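Local coordinates for ribonuclease H (PDB 4IBN), which probably cleaves the RNA strand of RNA-DNA hybrids endonucleolytically, as a magnesium-dependent, monomeric type 1 ribonuclease H, at residues M104-A112 / R206-V214. Residues are numbered along the deposited sequence; the frame is centred on the assembly and turned at random.
Sequences MTRWVHDWA and RPSPALPVV
Apolar packing begins where Pro212 lies against the last turn of the 104-112 helical segment, its CB 3.7 Å from Ala112 CB; the small methyl lets the ring come close. Proline suits an extended tail, offering a compact apolar ring and limiting backbone freedom. Leu211 reaches deeper: CG anti to its carbonyl carbon (chi1 -55°) swings the branched end toward the helix, so its two methyls serve different partners. CD1 meets Met104 SD at 3.9 Å. CD2 packs 4.0 Å from Val108 CG2, and Val133 and Val136 of helix 126-136 also touch this leucine. In this RNase H fold, helices pack beside a mixed sheet, and the irregular C-terminal tail runs from edge strand 140-145, where the Ser208 backbone hydrogen-bonds with that of Val141, onto helix 98-113. The His109 and Pro212 side chains cross at about a right angle, with His109 CE1 3.9 Å from Pro212 CD. A glycine in place of Pro212 would probably open a gap beside Ala112 and strip the imidazole of an apolar neighbour. Polar links are indirect: one water donates to Met104 O (2.9 Å) and Pro209 O (3.0 Å). Histidine suits this spot because its NE2 hydrogen-bonds that water in the ring plane. Ala210 O also lies at the ring's edge, 3.6 Å from His109 CE1.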
loop_
_atom_site.group_PDB
_atom_site.type_symbol
_atom_site.label_atom_id
_atom_site.label_comp_id
_atom_site.label_asym_id
_atom_site.label_seq_id
_atom_site.Cartn_x
_atom_site.Cartn_y
_atom_site.Cartn_z
ATOM N N MET A 104 8.606 4.608 -5.962
ATOM C CA MET A 104 9.487 3.844 -5.102
ATOM C C MET A 104 10.674 3.212 -5.790
ATOM O O MET A 104 11.635 2.932 -5.175
ATOM C CB MET A 104 8.739 2.803 -4.307
ATOM C CG MET A 104 7.771 3.404 -3.397
ATOM S SD MET A 104 8.634 4.203 -2.016
ATOM C CE MET A 104 7.320 4.489 -0.875
ATOM N N THR A 105 10.520 2.889 -7.048
ATOM C CA THR A 105 11.584 2.233 -7.748
ATOM C C THR A 105 12.477 3.162 -8.504
ATOM O O THR A 105 13.576 2.806 -8.832
ATOM C CB THR A 105 11.080 1.190 -8.762
ATOM O OG1 THR A 105 10.186 1.765 -9.689
ATOM C CG2 THR A 105 10.420 0.039 -8.057
ATOM N N ARG A 106 11.944 4.319 -8.852
ATOM C CA ARG A 106 12.671 5.311 -9.616
ATOM C C ARG A 106 12.668 6.713 -9.065
ATOM O O ARG A 106 13.659 7.243 -8.783
ATOM C CB ARG A 106 12.152 5.374 -11.038
ATOM C CG ARG A 106 12.346 4.176 -11.817
ATOM C CD ARG A 106 11.764 4.300 -13.214
ATOM N NE ARG A 106 11.938 3.070 -13.938
ATOM C CZ ARG A 106 12.850 2.899 -14.871
ATOM N NH1 ARG A 106 13.635 3.893 -15.226
ATOM N NH2 ARG A 106 12.951 1.731 -15.467
ATOM N N TRP A 107 11.512 7.319 -8.958
ATOM C CA TRP A 107 11.463 8.738 -8.709
ATOM C C TRP A 107 12.085 9.205 -7.385
ATOM O O TRP A 107 12.657 10.223 -7.359
ATOM C CB TRP A 107 10.046 9.265 -8.848
ATOM C CG TRP A 107 9.298 8.872 -10.048
ATOM C CD1 TRP A 107 9.774 8.492 -11.229
ATOM C CD2 TRP A 107 7.897 8.850 -10.163
ATOM N NE1 TRP A 107 8.756 8.208 -12.085
ATOM C CE2 TRP A 107 7.583 8.429 -11.435
ATOM C CE3 TRP A 107 6.875 9.153 -9.304
ATOM C CZ2 TRP A 107 6.288 8.331 -11.880
ATOM C CZ3 TRP A 107 5.561 9.010 -9.749
ATOM C CH2 TRP A 107 5.299 8.615 -11.018
ATOM N N VAL A 108 11.960 8.433 -6.310
ATOM C CA VAL A 108 12.456 8.859 -5.026
ATOM C C VAL A 108 13.946 9.037 -5.128
ATOM O O VAL A 108 14.517 9.839 -4.504
ATOM C CB VAL A 108 12.155 7.900 -3.881
ATOM C CG1 VAL A 108 10.754 8.014 -3.479
ATOM C CG2 VAL A 108 12.487 6.543 -4.249
ATOM N N HIS A 109 14.549 8.198 -5.924
ATOM C CA HIS A 109 15.957 8.309 -6.149
ATOM C C HIS A 109 16.272 9.618 -6.861
ATOM O O HIS A 109 17.220 10.228 -6.562
ATOM C CB HIS A 109 16.489 7.094 -6.921
ATOM C CG HIS A 109 16.295 5.789 -6.217
ATOM N ND1 HIS A 109 16.934 5.467 -5.053
ATOM C CD2 HIS A 109 15.538 4.721 -6.527
ATOM C CE1 HIS A 109 16.574 4.267 -4.669
ATOM N NE2 HIS A 109 15.714 3.796 -5.541
ATOM N N ASP A 110 15.482 10.000 -7.835
ATOM C CA ASP A 110 15.683 11.271 -8.499
ATOM C C ASP A 110 15.476 12.429 -7.549
ATOM O O ASP A 110 16.215 13.357 -7.559
ATOM C CB ASP A 110 14.715 11.449 -9.659
ATOM C CG ASP A 110 14.958 10.479 -10.795
ATOM O OD1 ASP A 110 16.085 10.032 -10.961
ATOM O OD2 ASP A 110 14.004 10.162 -11.517
ATOM N N TRP A 111 14.439 12.373 -6.744
ATOM C CA TRP A 111 14.164 13.438 -5.827
ATOM C C TRP A 111 15.280 13.605 -4.799
ATOM O O TRP A 111 15.661 14.681 -4.489
ATOM C CB TRP A 111 12.814 13.211 -5.129
ATOM C CG TRP A 111 11.689 13.346 -6.046
ATOM C CD1 TRP A 111 11.609 14.181 -7.052
ATOM C CD2 TRP A 111 10.443 12.631 -6.021
ATOM N NE1 TRP A 111 10.411 14.044 -7.701
ATOM C CE2 TRP A 111 9.682 13.082 -7.073
ATOM C CE3 TRP A 111 9.917 11.647 -5.218
ATOM C CZ2 TRP A 111 8.397 12.592 -7.324
ATOM C CZ3 TRP A 111 8.701 11.151 -5.497
ATOM C CH2 TRP A 111 7.943 11.626 -6.511
ATOM N N ALA A 112 15.771 12.512 -4.269
ATOM C CA ALA A 112 16.847 12.559 -3.313
ATOM C C ALA A 112 18.094 13.147 -3.938
ATOM O O ALA A 112 18.810 13.877 -3.344
ATOM C CB ALA A 112 17.138 11.212 -2.766
ATOM N N ARG A 206 11.843 -10.748 -5.133
ATOM C CA ARG A 206 12.862 -9.948 -5.754
ATOM C C ARG A 206 12.788 -8.501 -5.270
ATOM O O ARG A 206 12.201 -7.703 -5.902
ATOM C CB ARG A 206 12.676 -9.992 -7.271
ATOM C CG ARG A 206 13.105 -11.319 -7.917
ATOM C CD ARG A 206 14.392 -11.824 -7.291
ATOM N NE ARG A 206 14.950 -13.013 -7.933
ATOM C CZ ARG A 206 14.972 -14.228 -7.384
ATOM N NH1 ARG A 206 14.462 -14.427 -6.185
ATOM N NH2 ARG A 206 15.499 -15.257 -8.044
ATOM N N PRO A 207 13.361 -8.193 -4.141
ATOM C CA PRO A 207 13.214 -6.854 -3.603
ATOM C C PRO A 207 13.966 -5.801 -4.365
ATOM O O PRO A 207 15.008 -6.061 -4.897
ATOM C CB PRO A 207 13.806 -6.953 -2.220
ATOM C CG PRO A 207 14.755 -7.980 -2.329
ATOM C CD PRO A 207 14.186 -8.998 -3.247
ATOM N N SER A 208 13.419 -4.606 -4.335
ATOM C CA SER A 208 14.052 -3.425 -4.876
ATOM C C SER A 208 15.158 -3.000 -3.988
ATOM O O SER A 208 15.231 -3.388 -2.891
ATOM C CB SER A 208 13.074 -2.284 -4.940
ATOM O OG SER A 208 12.271 -2.391 -6.039
ATOM N N PRO A 209 16.006 -2.129 -4.485
ATOM C CA PRO A 209 17.046 -1.596 -3.648
ATOM C C PRO A 209 16.485 -0.709 -2.584
ATOM O O PRO A 209 15.456 -0.182 -2.705
ATOM C CB PRO A 209 17.878 -0.749 -4.613
ATOM C CG PRO A 209 17.113 -0.608 -5.766
ATOM C CD PRO A 209 16.220 -1.750 -5.876
ATOM N N ALA A 210 17.264 -0.577 -1.566
ATOM C CA ALA A 210 16.953 0.237 -0.442
ATOM C C ALA A 210 16.778 1.708 -0.844
ATOM O O ALA A 210 17.305 2.153 -1.819
ATOM C CB ALA A 210 18.013 0.114 0.506
ATOM N N LEU A 211 15.893 2.382 -0.154
ATOM C CA LEU A 211 15.557 3.733 -0.475
ATOM C C LEU A 211 16.579 4.678 0.118
ATOM O O LEU A 211 17.216 4.361 1.088
ATOM C CB LEU A 211 14.153 4.070 -0.000
ATOM C CG LEU A 211 13.037 3.171 -0.493
ATOM C CD1 LEU A 211 11.760 3.399 0.175
ATOM C CD2 LEU A 211 12.875 3.261 -1.940
ATOM N N PRO A 212 16.699 5.847 -0.476
ATOM C CA PRO A 212 17.555 6.889 0.069
ATOM C C PRO A 212 17.102 7.281 1.483
ATOM O O PRO A 212 15.949 7.396 1.701
ATOM C CB PRO A 212 17.323 8.032 -0.903
ATOM C CG PRO A 212 15.932 7.854 -1.383
ATOM C CD PRO A 212 15.732 6.374 -1.441
ATOM N N VAL A 213 18.020 7.448 2.435
ATOM C CA VAL A 213 17.644 7.843 3.801
ATOM C C VAL A 213 17.476 9.322 3.671
ATOM O O VAL A 213 18.386 9.984 3.318
ATOM C CB VAL A 213 18.757 7.548 4.829
ATOM C CG1 VAL A 213 18.411 8.104 6.207
ATOM C CG2 VAL A 213 19.042 6.102 4.878
ATOM N N VAL A 214 16.290 9.816 3.951
ATOM C CA VAL A 214 15.918 11.176 3.676
ATOM C C VAL A 214 16.757 12.187 4.458
ATOM O O VAL A 214 17.090 11.984 5.616
ATOM C CB VAL A 214 14.445 11.428 4.053
ATOM C CG1 VAL A 214 13.540 10.338 3.511
ATOM C CG2 VAL A 214 14.335 11.417 5.533
HETATM O O HOH W 1 14.082 1.337 -4.941
#